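Side-chain contacts in 2-methyl-3-hydroxypyridine-5-carboxylic acid oxygenase (Mesorhizobium loti, PDB 3ALJ), which binds FAD and probably catalyses the oxygenation and ring opening of 2-methyl-3-hydroxypyridine-5-carboxylic acid, a step of bacterial vitamin B6 breakdown: residues I28-N33 and L151-D156; W101-R106 and D197-M202; L224-P229 and P254-A259; P295-G300 and Q340-D345. All blocks are in the same frame, centred on the assembly; numbering follows the deposited sequence.

Contact 1 (I28-N33 and L151-D156); sequences IALKQN and LIVGAD. With FAD (flavin-adenine dinucleotide), chain B.
L30 reaches from helix 21-32 toward L151 and V153 on strand 151-154. Its CB is still 5.7 Å from CD2 of L151, and CG of L30 closes this to 4.7 Å. The tip makes the real contact. CD1 of L30 lies 3.8 Å from CD2 of L151, and CD2 of L30 lies 4.2 Å from the same methyl. One leucine methyl thus faces both branches of the other leucine. CD1 of L30 also comes within 4.4 Å of CG2 of V153, two residues along the strand. The first torsion of L30 sets this up: CG stands opposite the carbonyl carbon (chi1 -69°), which carries the fork out to the sheet. A14 of strand 13-17 touches both leucines, and W35 and S312 also border L30. This end of the contact is therefore buried and apolar.

Past the strand, segment 151-156 reaches the cofactor. The adenine packs against D156, whose CB lies 3.4 Å from C5A of FAD. D156 O makes a close approach to N7A of FAD, at 3.2 Å. D156 OD2 stays beside the adenine amino group, 3.6 Å from N6A of FAD, and bonds V162 N, while OD1 bonds S160 OG. A helix packed on a parallel sheet, with the cofactor at the strand ends, is typical of the Rossmann-type FAD-binding fold. The D156 turn is consistent with the DG motif of flavoprotein hydroxylases.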
# COMPACT_ATOMS: atom_id res chain seq x y z
N ILE A 28 -1.40 -9.91 13.21
CA ILE A 28 -0.65 -9.44 14.38
C ILE A 28 -1.61 -8.84 15.37
O ILE A 28 -1.52 -9.13 16.56
CB ILE A 28 0.37 -8.43 13.92
CG1 ILE A 28 1.52 -9.07 13.19
CG2 ILE A 28 0.91 -7.66 15.16
CD1 ILE A 28 2.38 -8.05 12.35
N ALA A 29 -2.52 -8.00 14.87
CA ALA A 29 -3.45 -7.29 15.78
C ALA A 29 -4.35 -8.27 16.50
O ALA A 29 -4.54 -8.20 17.77
CB ALA A 29 -4.32 -6.23 15.10
N LEU A 30 -4.80 -9.31 15.80
CA LEU A 30 -5.70 -10.30 16.41
C LEU A 30 -4.88 -11.11 17.36
O LEU A 30 -5.35 -11.37 18.50
CB LEU A 30 -6.37 -11.17 15.28
CG LEU A 30 -7.34 -10.40 14.46
CD1 LEU A 30 -7.62 -11.28 13.16
CD2 LEU A 30 -8.63 -10.07 15.19
N LYS A 31 -3.65 -11.53 16.99
CA LYS A 31 -2.82 -12.37 17.90
C LYS A 31 -2.50 -11.57 19.20
O LYS A 31 -2.52 -12.16 20.30
CB LYS A 31 -1.53 -12.85 17.18
CG LYS A 31 -0.66 -13.88 17.95
CD LYS A 31 -1.41 -15.26 17.97
CE LYS A 31 -0.37 -16.10 18.73
NZ LYS A 31 -0.94 -17.47 18.94
N GLN A 32 -2.30 -10.27 19.08
CA GLN A 32 -1.98 -9.48 20.33
C GLN A 32 -3.19 -9.42 21.20
O GLN A 32 -2.99 -9.34 22.44
CB GLN A 32 -1.60 -8.03 19.91
CG GLN A 32 -0.23 -7.91 19.32
CD GLN A 32 0.18 -6.48 18.95
OE1 GLN A 32 1.39 -6.19 18.91
NE2 GLN A 32 -0.80 -5.58 18.73
N ASN A 33 -4.38 -9.52 20.67
CA ASN A 33 -5.59 -9.56 21.48
C ASN A 33 -5.98 -10.98 21.95
O ASN A 33 -7.10 -11.13 22.51
CB ASN A 33 -6.72 -8.97 20.65
CG ASN A 33 -6.60 -7.43 20.52
OD1 ASN A 33 -7.35 -6.76 19.73
ND2 ASN A 33 -5.77 -6.85 21.38
N LEU A 151 -13.77 -16.31 12.79
CA LEU A 151 -13.64 -15.10 11.88
C LEU A 151 -12.79 -15.56 10.75
O LEU A 151 -11.81 -16.30 10.91
CB LEU A 151 -12.86 -14.01 12.68
CG LEU A 151 -12.38 -12.79 11.84
CD1 LEU A 151 -13.60 -11.92 11.46
CD2 LEU A 151 -11.32 -12.07 12.66
N ILE A 152 -13.26 -15.13 9.59
CA ILE A 152 -12.48 -15.34 8.33
C ILE A 152 -12.09 -13.97 7.77
O ILE A 152 -12.99 -13.13 7.58
CB ILE A 152 -13.31 -16.07 7.29
CG1 ILE A 152 -13.79 -17.43 7.86
CG2 ILE A 152 -12.53 -16.21 5.96
CD1 ILE A 152 -14.44 -18.20 6.78
N VAL A 153 -10.80 -13.69 7.54
CA VAL A 153 -10.36 -12.44 6.98
C VAL A 153 -9.95 -12.67 5.52
O VAL A 153 -8.96 -13.36 5.27
CB VAL A 153 -9.20 -11.88 7.81
CG1 VAL A 153 -8.74 -10.53 7.21
CG2 VAL A 153 -9.67 -11.59 9.33
N GLY A 154 -10.66 -12.00 4.63
CA GLY A 154 -10.29 -12.02 3.20
C GLY A 154 -9.35 -10.85 2.94
O GLY A 154 -9.79 -9.77 2.67
N ALA A 155 -8.07 -11.12 3.09
CA ALA A 155 -6.99 -10.07 2.81
C ALA A 155 -6.19 -10.59 1.61
O ALA A 155 -4.96 -10.42 1.55
CB ALA A 155 -6.09 -10.02 4.09
N ASP A 156 -6.94 -11.11 0.63
CA ASP A 156 -6.31 -11.75 -0.54
C ASP A 156 -6.28 -10.99 -1.78
O ASP A 156 -6.26 -11.55 -2.88
CB ASP A 156 -6.93 -13.22 -0.65
CG ASP A 156 -8.43 -13.23 -0.63
OD1 ASP A 156 -9.16 -12.38 -0.05
OD2 ASP A 156 -9.00 -14.24 -1.24
PA FAD B . -1.67 -7.42 -1.42
O1A FAD B . -0.52 -6.57 -1.01
O2A FAD B . -1.96 -7.60 -2.80
O5B FAD B . -1.43 -8.83 -0.74
C5B FAD B . -2.37 -9.95 -0.96
C4B FAD B . -1.50 -11.15 -0.62
O4B FAD B . -2.47 -12.24 -0.75
C3B FAD B . -0.43 -11.46 -1.59
O3B FAD B . 0.79 -11.82 -0.91
C2B FAD B . -1.05 -12.61 -2.47
O2B FAD B . -0.06 -13.50 -3.01
C1B FAD B . -1.87 -13.38 -1.49
N9A FAD B . -3.03 -14.00 -2.05
C8A FAD B . -3.79 -13.63 -3.13
N7A FAD B . -4.85 -14.43 -3.29
C5A FAD B . -4.77 -15.36 -2.26
C6A FAD B . -5.63 -16.38 -1.85
N6A FAD B . -6.77 -16.67 -2.57
N1A FAD B . -5.26 -17.07 -0.78
C2A FAD B . -4.13 -16.84 -0.10
N3A FAD B . -3.26 -15.83 -0.42
C4A FAD B . -3.64 -15.09 -1.50
N1 FAD B . -0.05 2.10 -0.89
C2 FAD B . 0.49 2.87 0.04
O2 FAD B . 0.09 2.90 1.21
N3 FAD B . 1.56 3.71 -0.29
C4 FAD B . 2.11 3.73 -1.57
O4 FAD B . 3.19 4.40 -1.78
C4X FAD B . 1.50 2.93 -2.53
N5 FAD B . 1.95 3.00 -3.89
C5X FAD B . 1.30 2.25 -4.85
C6 FAD B . 1.63 2.38 -6.21
C7 FAD B . 1.03 1.59 -7.16
C7M FAD B . 1.45 1.74 -8.65
C8 FAD B . 0.03 0.71 -6.80
C8M FAD B . -0.70 -0.17 -7.84
C9 FAD B . -0.32 0.58 -5.45
C9A FAD B . 0.28 1.39 -4.46
N10 FAD B . -0.10 1.31 -3.05
C10 FAD B . 0.48 2.10 -2.14
C1' FAD B . -1.25 0.36 -2.65
C2' FAD B . -0.65 -0.92 -2.06
O2' FAD B . 0.25 -1.51 -3.03
C3' FAD B . -1.78 -1.94 -1.84
O3' FAD B . -2.98 -1.19 -1.45
C4' FAD B . -1.53 -2.90 -0.74
O4' FAD B . -0.37 -3.68 -1.13
C5' FAD B . -2.66 -3.85 -0.56
O5' FAD B . -2.33 -4.76 0.49
P FAD B . -3.22 -6.05 0.63
O1P FAD B . -2.62 -6.81 1.73
O2P FAD B . -4.68 -5.72 0.67
O3P FAD B . -3.03 -6.83 -0.78

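Contact 2 (W101-R106 and D197-M202); sequences WRIMTR and DNTIDM. With FAD (flavin-adenine dinucleotide), chain B.
T199 OG1 is enclosed by three groups. Y54 OH, from strand 52-56, hydrogen-bonds it. W101 presents the edge of its ring, with OG1 in the ring plane and CZ3 and CH2 of W101 each 3.6 Å from T199 OG1. I103 adds its CD1 methyl, a tight 3.2 Å from T199 OG1. CH2 of W101 also lies 4.1 Å from CB of T199. W101 CG sits between the backbone N and the carbonyl carbon (chi1 61°), and from there the six-membered ring reaches toward the other strand. P79 touches all three side chains. T199 is buried, and Y54 OH is the polar partner of its OG1.

The far end of segment 101-106 serves the cofactor. R106 grips FAD O2' with two N-H groups: NH1 of R106 at 2.9 Å and NH2 of R106 at 2.8 Å from O2'. Both bonds are bent alike, at 142° and 144°, because one oxygen sits at the fork of the guanidinium. NE bonds G52 O, which helps to fix the rotation of the group. A methionine in place of R106 would probably leave O2' without its two donors and G52 O without its N-H, and the ribityl chain less firmly held. The chemistry is thus divided: close apolar fit round one buried hydroxyl, and directed N-H bonds that fix the flavin's ribityl chain.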
# COMPACT_ATOMS: atom_id res chain seq x y z
N TRP A 101 5.69 10.95 8.01
CA TRP A 101 5.62 10.14 6.77
C TRP A 101 6.94 9.50 6.61
O TRP A 101 7.92 9.82 7.28
CB TRP A 101 5.17 11.01 5.56
CG TRP A 101 6.08 12.16 5.21
CD1 TRP A 101 6.34 13.31 5.97
CD2 TRP A 101 6.80 12.33 3.97
NE1 TRP A 101 7.24 14.14 5.28
CE2 TRP A 101 7.51 13.56 4.05
CE3 TRP A 101 6.96 11.53 2.78
CZ2 TRP A 101 8.31 14.04 3.01
CZ3 TRP A 101 7.69 12.02 1.77
CH2 TRP A 101 8.38 13.24 1.84
N ARG A 102 6.99 8.52 5.69
CA ARG A 102 8.17 7.66 5.61
C ARG A 102 8.18 6.97 4.30
O ARG A 102 7.11 6.55 3.77
CB ARG A 102 8.10 6.55 6.71
CG ARG A 102 9.50 6.02 7.13
CD ARG A 102 10.30 7.15 7.93
NE ARG A 102 11.49 6.54 8.50
CZ ARG A 102 12.25 7.24 9.34
NH1 ARG A 102 12.05 8.54 9.54
NH2 ARG A 102 13.24 6.68 9.96
N ILE A 103 9.35 6.79 3.69
CA ILE A 103 9.54 6.04 2.43
C ILE A 103 10.42 4.86 2.79
O ILE A 103 11.36 4.94 3.60
CB ILE A 103 10.23 6.86 1.37
CG1 ILE A 103 9.41 8.15 1.13
CG2 ILE A 103 10.36 6.10 0.09
CD1 ILE A 103 10.10 9.10 0.15
N MET A 104 10.09 3.71 2.16
CA MET A 104 10.86 2.45 2.45
C MET A 104 10.68 1.54 1.27
O MET A 104 9.76 1.66 0.47
CB MET A 104 10.38 1.74 3.73
CG MET A 104 8.87 1.37 3.59
SD MET A 104 8.08 1.24 5.24
CE MET A 104 7.87 3.06 5.56
N THR A 105 11.52 0.52 1.25
CA THR A 105 11.22 -0.56 0.24
C THR A 105 10.03 -1.40 0.77
O THR A 105 9.82 -1.53 1.96
CB THR A 105 12.49 -1.43 -0.05
OG1 THR A 105 12.79 -2.24 1.10
CG2 THR A 105 13.71 -0.60 -0.45
N ARG A 106 9.37 -1.99 -0.22
CA ARG A 106 8.32 -2.92 0.10
C ARG A 106 8.82 -4.09 0.93
O ARG A 106 8.14 -4.51 1.87
CB ARG A 106 7.70 -3.45 -1.23
CG ARG A 106 6.85 -2.30 -1.72
CD ARG A 106 5.66 -2.62 -2.33
NE ARG A 106 4.83 -1.47 -2.76
CZ ARG A 106 3.50 -1.49 -2.76
NH1 ARG A 106 2.86 -2.51 -2.30
NH2 ARG A 106 2.88 -0.45 -3.24
N ASP A 197 18.09 14.21 -1.12
CA ASP A 197 17.34 13.50 -0.10
C ASP A 197 15.83 13.74 -0.17
O ASP A 197 15.09 13.09 0.56
CB ASP A 197 17.90 13.83 1.29
CG ASP A 197 19.31 13.33 1.49
OD1 ASP A 197 19.75 12.37 0.87
OD2 ASP A 197 19.94 13.97 2.40
N ASN A 198 15.42 14.67 -1.03
CA ASN A 198 13.98 15.02 -1.09
C ASN A 198 13.24 13.87 -1.84
O ASN A 198 13.78 13.21 -2.71
CB ASN A 198 13.73 16.30 -1.94
CG ASN A 198 14.23 17.60 -1.32
OD1 ASN A 198 14.11 18.69 -1.98
ND2 ASN A 198 14.80 17.53 -0.18
N THR A 199 11.90 13.81 -1.55
CA THR A 199 10.98 13.31 -2.61
C THR A 199 10.93 14.40 -3.62
O THR A 199 10.77 15.59 -3.31
CB THR A 199 9.57 13.11 -2.03
OG1 THR A 199 9.57 11.88 -1.29
CG2 THR A 199 8.56 13.05 -3.18
N ILE A 200 11.05 14.01 -4.89
CA ILE A 200 10.85 14.95 -6.01
C ILE A 200 9.94 14.26 -7.02
O ILE A 200 10.31 13.22 -7.65
CB ILE A 200 12.17 15.34 -6.70
CG1 ILE A 200 13.23 15.75 -5.66
CG2 ILE A 200 11.86 16.55 -7.63
CD1 ILE A 200 14.63 15.98 -6.32
N ASP A 201 8.74 14.82 -7.22
CA ASP A 201 7.79 14.30 -8.23
C ASP A 201 7.99 15.12 -9.49
O ASP A 201 7.62 16.30 -9.53
CB ASP A 201 6.35 14.43 -7.68
CG ASP A 201 5.40 13.69 -8.55
OD1 ASP A 201 5.85 13.01 -9.52
OD2 ASP A 201 4.18 13.73 -8.30
N MET A 202 8.69 14.50 -10.45
CA MET A 202 9.19 15.23 -11.62
C MET A 202 8.27 15.00 -12.81
O MET A 202 8.31 13.97 -13.51
CB MET A 202 10.59 14.73 -12.00
CG MET A 202 11.57 14.77 -10.82
SD MET A 202 13.02 13.81 -11.23
CE MET A 202 14.23 14.33 -9.96
PA FAD B . -1.67 -7.42 -1.42
O1A FAD B . -0.52 -6.57 -1.01
O2A FAD B . -1.96 -7.60 -2.80
O5B FAD B . -1.43 -8.83 -0.74
C5B FAD B . -2.37 -9.95 -0.96
C4B FAD B . -1.50 -11.15 -0.62
O4B FAD B . -2.47 -12.24 -0.75
C3B FAD B . -0.43 -11.46 -1.59
O3B FAD B . 0.79 -11.82 -0.91
C2B FAD B . -1.05 -12.61 -2.47
O2B FAD B . -0.06 -13.50 -3.01
C1B FAD B . -1.87 -13.38 -1.49
N9A FAD B . -3.03 -14.00 -2.05
C8A FAD B . -3.79 -13.63 -3.13
N7A FAD B . -4.85 -14.43 -3.29
C5A FAD B . -4.77 -15.36 -2.26
C6A FAD B . -5.63 -16.38 -1.85
N6A FAD B . -6.77 -16.67 -2.57
N1A FAD B . -5.26 -17.07 -0.78
C2A FAD B . -4.13 -16.84 -0.10
N3A FAD B . -3.26 -15.83 -0.42
C4A FAD B . -3.64 -15.09 -1.50
N1 FAD B . -0.05 2.10 -0.89
C2 FAD B . 0.49 2.87 0.04
O2 FAD B . 0.09 2.90 1.21
N3 FAD B . 1.56 3.71 -0.29
C4 FAD B . 2.11 3.73 -1.57
O4 FAD B . 3.19 4.40 -1.78
C4X FAD B . 1.50 2.93 -2.53
N5 FAD B . 1.95 3.00 -3.89
C5X FAD B . 1.30 2.25 -4.85
C6 FAD B . 1.63 2.38 -6.21
C7 FAD B . 1.03 1.59 -7.16
C7M FAD B . 1.45 1.74 -8.65
C8 FAD B . 0.03 0.71 -6.80
C8M FAD B . -0.70 -0.17 -7.84
C9 FAD B . -0.32 0.58 -5.45
C9A FAD B . 0.28 1.39 -4.46
N10 FAD B . -0.10 1.31 -3.05
C10 FAD B . 0.48 2.10 -2.14
C1' FAD B . -1.25 0.36 -2.65
C2' FAD B . -0.65 -0.92 -2.06
O2' FAD B . 0.25 -1.51 -3.03
C3' FAD B . -1.78 -1.94 -1.84
O3' FAD B . -2.98 -1.19 -1.45
C4' FAD B . -1.53 -2.90 -0.74
O4' FAD B . -0.37 -3.68 -1.13
C5' FAD B . -2.66 -3.85 -0.56
O5' FAD B . -2.33 -4.76 0.49
P FAD B . -3.22 -6.05 0.63
O1P FAD B . -2.62 -6.81 1.73
O2P FAD B . -4.68 -5.72 0.67
O3P FAD B . -3.03 -6.83 -0.78

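Contact 3 (L224-P229 and P254-A259); sequences LGLMAP and PCLIEA
L224 and L226 of strand 221-228 meet C255 and L256 of helix 253-260 through carbon atoms. The leucine-to-leucine contacts come first. CD2 of L226 lies 4.2 Å from CD2 of L256, and CD1 of L224 lies 4.5 Å from that same L256 methyl. L256 therefore reaches both strand leucines with one branch. Its CB does not aim at the strand, but its end bends nearer. L224 also meets a smaller residue: its CD1 is 4.5 Å from CB of C255. CB of A259 stands near, 4.8 Å from CD1 of L224, without touching closely. L224 is extended (chi2 178°), which carries CD1 out to the helix. The distances are loose, as in plain van der Waals packing.

No hydrogen bond joins the two segments. The polar groups pair elsewhere: L224 and L226 bond by backbone to L182 and I180 of strand 170-185, and E258 forms a salt bridge with K261.

The axes of segments 254-259 and 224-228 come within 11.3 Å and cross at -81°. The helix lies on the face of the seven-stranded mixed sheet. I212 of strand 211-216 touches L224 and L226 from the neighbouring strand, and W245 of helix 242-248 touches both L226 and L256.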
# COMPACT_ATOMS: atom_id res chain seq x y z
N LEU A 224 12.40 4.51 -7.51
CA LEU A 224 11.96 5.31 -8.65
C LEU A 224 10.68 4.79 -9.21
O LEU A 224 10.51 3.56 -9.31
CB LEU A 224 12.95 5.25 -9.82
CG LEU A 224 14.33 5.85 -9.50
CD1 LEU A 224 15.26 5.68 -10.71
CD2 LEU A 224 14.15 7.39 -9.11
N GLY A 225 9.78 5.68 -9.60
CA GLY A 225 8.52 5.30 -10.33
C GLY A 225 8.61 5.99 -11.65
O GLY A 225 8.63 7.22 -11.69
N LEU A 226 8.68 5.24 -12.73
CA LEU A 226 8.84 5.80 -14.10
C LEU A 226 7.49 5.70 -14.77
O LEU A 226 7.04 4.54 -15.02
CB LEU A 226 9.97 5.08 -14.90
CG LEU A 226 11.38 5.59 -14.74
CD1 LEU A 226 11.87 5.65 -13.34
CD2 LEU A 226 12.34 4.59 -15.56
N MET A 227 6.78 6.80 -15.04
CA MET A 227 5.43 6.76 -15.53
C MET A 227 5.31 7.35 -16.90
O MET A 227 5.64 8.57 -17.13
CB MET A 227 4.63 7.55 -14.56
CG MET A 227 4.78 7.04 -13.17
SD MET A 227 3.79 7.99 -11.99
CE MET A 227 4.90 8.12 -10.53
N ALA A 228 4.81 6.59 -17.89
CA ALA A 228 4.50 7.05 -19.24
C ALA A 228 3.30 6.24 -19.67
O ALA A 228 3.09 5.10 -19.17
CB ALA A 228 5.66 6.73 -20.15
N PRO A 229 2.51 6.80 -20.59
CA PRO A 229 1.29 6.12 -21.02
C PRO A 229 1.65 4.81 -21.80
O PRO A 229 2.71 4.68 -22.41
CB PRO A 229 0.71 7.08 -22.05
CG PRO A 229 1.39 8.39 -21.83
CD PRO A 229 2.67 8.12 -21.24
N PRO A 254 22.93 8.88 -13.66
CA PRO A 254 23.67 7.79 -12.91
C PRO A 254 22.71 6.69 -12.37
O PRO A 254 22.92 5.48 -12.59
CB PRO A 254 24.37 8.54 -11.80
CG PRO A 254 24.50 10.01 -12.36
CD PRO A 254 23.23 10.23 -13.17
N CYS A 255 21.54 7.14 -11.84
CA CYS A 255 20.52 6.18 -11.37
C CYS A 255 19.79 5.50 -12.48
O CYS A 255 19.49 4.28 -12.27
CB CYS A 255 19.51 7.00 -10.53
SG CYS A 255 20.25 7.81 -9.06
N LEU A 256 19.48 6.17 -13.58
CA LEU A 256 18.81 5.57 -14.70
C LEU A 256 19.69 4.47 -15.36
O LEU A 256 19.15 3.45 -15.81
CB LEU A 256 18.30 6.55 -15.72
CG LEU A 256 17.19 7.50 -15.15
CD1 LEU A 256 17.06 8.69 -16.12
CD2 LEU A 256 15.94 6.72 -15.01
N ILE A 257 21.01 4.70 -15.37
CA ILE A 257 21.88 3.65 -15.96
C ILE A 257 21.74 2.42 -15.08
O ILE A 257 21.66 1.30 -15.62
CB ILE A 257 23.34 4.21 -16.02
CG1 ILE A 257 23.43 5.19 -17.19
CG2 ILE A 257 24.38 3.03 -16.18
CD1 ILE A 257 24.75 6.01 -17.19
N GLU A 258 21.71 2.56 -13.72
CA GLU A 258 21.51 1.38 -12.86
C GLU A 258 20.15 0.77 -13.09
O GLU A 258 20.00 -0.47 -13.17
CB GLU A 258 21.71 1.66 -11.38
CG GLU A 258 23.10 2.34 -11.13
CD GLU A 258 24.26 1.42 -11.55
OE1 GLU A 258 24.15 0.20 -11.35
OE2 GLU A 258 25.25 1.95 -12.18
N ALA A 259 19.13 1.61 -13.34
CA ALA A 259 17.79 1.05 -13.59
C ALA A 259 17.64 0.21 -14.80
O ALA A 259 16.88 -0.80 -14.85
CB ALA A 259 16.74 2.21 -13.64

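Contact 4 (P295-G300 and Q340-D345); sequences PALAQG and QALSGD. With FAD (flavin-adenine dinucleotide), chain B.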
# COMPACT_ATOMS: atom_id res chain seq x y z
N PRO A 295 -3.17 5.21 -6.74
CA PRO A 295 -2.09 5.50 -5.76
C PRO A 295 -1.63 6.94 -5.64
O PRO A 295 -0.66 7.20 -4.91
CB PRO A 295 -0.96 4.58 -6.25
CG PRO A 295 -1.10 4.62 -7.75
CD PRO A 295 -2.64 4.50 -7.97
N ALA A 296 -2.43 7.88 -6.19
CA ALA A 296 -1.99 9.29 -6.11
C ALA A 296 -1.72 9.76 -4.72
O ALA A 296 -0.77 10.55 -4.51
CB ALA A 296 -3.06 10.24 -6.82
N LEU A 297 -2.56 9.41 -3.75
CA LEU A 297 -2.35 9.85 -2.37
C LEU A 297 -1.57 8.91 -1.52
O LEU A 297 -1.38 9.17 -0.31
CB LEU A 297 -3.70 10.21 -1.69
CG LEU A 297 -4.48 11.34 -2.33
CD1 LEU A 297 -5.88 11.39 -1.52
CD2 LEU A 297 -3.62 12.64 -2.25
N ALA A 298 -1.05 7.82 -2.15
CA ALA A 298 -0.20 6.84 -1.44
C ALA A 298 -0.84 6.41 -0.12
O ALA A 298 -0.26 6.43 0.95
CB ALA A 298 1.25 7.44 -1.21
N GLN A 299 -2.09 5.93 -0.27
CA GLN A 299 -2.92 5.44 0.81
C GLN A 299 -3.49 4.05 0.69
O GLN A 299 -4.32 3.59 1.50
CB GLN A 299 -4.07 6.45 1.11
CG GLN A 299 -3.53 7.68 1.94
CD GLN A 299 -3.15 7.29 3.37
OE1 GLN A 299 -3.59 6.27 3.90
NE2 GLN A 299 -2.28 8.07 4.00
N GLY A 300 -3.19 3.34 -0.41
CA GLY A 300 -3.80 2.04 -0.53
C GLY A 300 -3.45 1.11 0.65
O GLY A 300 -4.35 0.42 1.21
N GLN A 340 -10.41 6.94 -1.44
CA GLN A 340 -10.43 6.30 -2.77
C GLN A 340 -10.95 7.26 -3.85
O GLN A 340 -10.40 7.38 -4.92
CB GLN A 340 -11.25 5.00 -2.66
CG GLN A 340 -11.46 4.37 -3.99
CD GLN A 340 -12.34 3.13 -3.85
OE1 GLN A 340 -13.47 3.22 -3.37
NE2 GLN A 340 -11.81 1.94 -4.22
N ALA A 341 -12.03 7.96 -3.46
CA ALA A 341 -12.58 8.87 -4.47
C ALA A 341 -11.65 10.08 -4.79
O ALA A 341 -11.45 10.36 -5.96
CB ALA A 341 -13.97 9.43 -3.96
N LEU A 342 -11.05 10.62 -3.71
CA LEU A 342 -10.20 11.77 -3.90
C LEU A 342 -8.92 11.36 -4.66
O LEU A 342 -8.44 12.05 -5.53
CB LEU A 342 -9.91 12.46 -2.55
CG LEU A 342 -9.06 13.75 -2.76
CD1 LEU A 342 -9.86 14.77 -3.62
CD2 LEU A 342 -8.86 14.35 -1.35
N SER A 343 -8.39 10.19 -4.30
CA SER A 343 -7.21 9.65 -5.04
C SER A 343 -7.48 9.50 -6.51
O SER A 343 -6.69 9.81 -7.36
CB SER A 343 -6.89 8.25 -4.43
OG SER A 343 -6.38 8.51 -3.12
N GLY A 344 -8.67 8.92 -6.78
CA GLY A 344 -9.07 8.78 -8.17
C GLY A 344 -9.23 10.09 -8.94
O GLY A 344 -8.88 10.19 -10.11
N ASP A 345 -9.80 11.06 -8.22
CA ASP A 345 -9.95 12.39 -8.85
C ASP A 345 -8.58 13.02 -9.11
O ASP A 345 -8.29 13.45 -10.21
CB ASP A 345 -10.74 13.21 -7.88
CG ASP A 345 -10.97 14.64 -8.33
OD1 ASP A 345 -10.02 15.48 -8.44
OD2 ASP A 345 -12.11 14.96 -8.57
PA FAD B . -1.67 -7.42 -1.42
O1A FAD B . -0.52 -6.57 -1.01
O2A FAD B . -1.96 -7.60 -2.80
O5B FAD B . -1.43 -8.83 -0.74
C5B FAD B . -2.37 -9.95 -0.96
C4B FAD B . -1.50 -11.15 -0.62
O4B FAD B . -2.47 -12.24 -0.75
C3B FAD B . -0.43 -11.46 -1.59
O3B FAD B . 0.79 -11.82 -0.91
C2B FAD B . -1.05 -12.61 -2.47
O2B FAD B . -0.06 -13.50 -3.01
C1B FAD B . -1.87 -13.38 -1.49
N9A FAD B . -3.03 -14.00 -2.05
C8A FAD B . -3.79 -13.63 -3.13
N7A FAD B . -4.85 -14.43 -3.29
C5A FAD B . -4.77 -15.36 -2.26
C6A FAD B . -5.63 -16.38 -1.85
N6A FAD B . -6.77 -16.67 -2.57
N1A FAD B . -5.26 -17.07 -0.78
C2A FAD B . -4.13 -16.84 -0.10
N3A FAD B . -3.26 -15.83 -0.42
C4A FAD B . -3.64 -15.09 -1.50
N1 FAD B . -0.05 2.10 -0.89
C2 FAD B . 0.49 2.87 0.04
O2 FAD B . 0.09 2.90 1.21
N3 FAD B . 1.56 3.71 -0.29
C4 FAD B . 2.11 3.73 -1.57
O4 FAD B . 3.19 4.40 -1.78
C4X FAD B . 1.50 2.93 -2.53
N5 FAD B . 1.95 3.00 -3.89
C5X FAD B . 1.30 2.25 -4.85
C6 FAD B . 1.63 2.38 -6.21
C7 FAD B . 1.03 1.59 -7.16
C7M FAD B . 1.45 1.74 -8.65
C8 FAD B . 0.03 0.71 -6.80
C8M FAD B . -0.70 -0.17 -7.84
C9 FAD B . -0.32 0.58 -5.45
C9A FAD B . 0.28 1.39 -4.46
N10 FAD B . -0.10 1.31 -3.05
C10 FAD B . 0.48 2.10 -2.14
C1' FAD B . -1.25 0.36 -2.65
C2' FAD B . -0.65 -0.92 -2.06
O2' FAD B . 0.25 -1.51 -3.03
C3' FAD B . -1.78 -1.94 -1.84
O3' FAD B . -2.98 -1.19 -1.45
C4' FAD B . -1.53 -2.90 -0.74
O4' FAD B . -0.37 -3.68 -1.13
C5' FAD B . -2.66 -3.85 -0.56
O5' FAD B . -2.33 -4.76 0.49
P FAD B . -3.22 -6.05 0.63
O1P FAD B . -2.62 -6.81 1.73
O2P FAD B . -4.68 -5.72 0.67
O3P FAD B . -3.03 -6.83 -0.78
O HOH W 1 -4.04 6.67 -2.68
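L297 lies along S343 of helix 321-349. In the S343 conformer described here, one of two modelled, CD1 of L297 is 3.3 Å from S343 OG. CB of L297 is 3.5 Å from the same oxygen. CD1 of L297 also reaches CG of L342, at 4.1 Å, so the branch spans two helix residues. L297 CG stands opposite the carbonyl carbon (chi1 -61°), which points the fork at the helix. A296 adds its methyl, with CB 3.7 Å from S343 O.

In this conformer a water links the two segments. It donates to S343 OG at 3.0 Å and accepts from Q299 N at 3.2 Å; a weak bond from L297 N also reaches it. The same conformer bonds S343 OG to C339 O of its helix.

The other side of the loop faces the flavin. P295 lies over the ring face, its CB 3.4 Å from FAD C6. A298 O is 3.5 Å from FAD N3 and has a weak bond from W56. G300 has no side chain, and a methyl there would run into FAD C1'. This loop follows the GD motif of flavoprotein hydroxylases, whose aspartate is probably D288, a hydrogen-bond partner of FAD.

Overall arrangement
Three of the four contacts touch the one FAD, at different places along it. Contact 1 meets the adenine end, while contacts 2 and 4 meet the flavin end. The centres of contacts 1 and 2 are 29 Å apart, on opposite sides of the chain's centre. Contacts 2 and 4 are 17 Å apart by centres, and their nearest atoms are about 7 Å apart. R106 of contact 2 and P295 of contact 4 approach opposite faces of the isoalloxazine. Contact 3 lies away from the cofactor, with the L226 side chain about 11 Å from it. It shares the seven-stranded sheet with contact 2, 14 Å between centres.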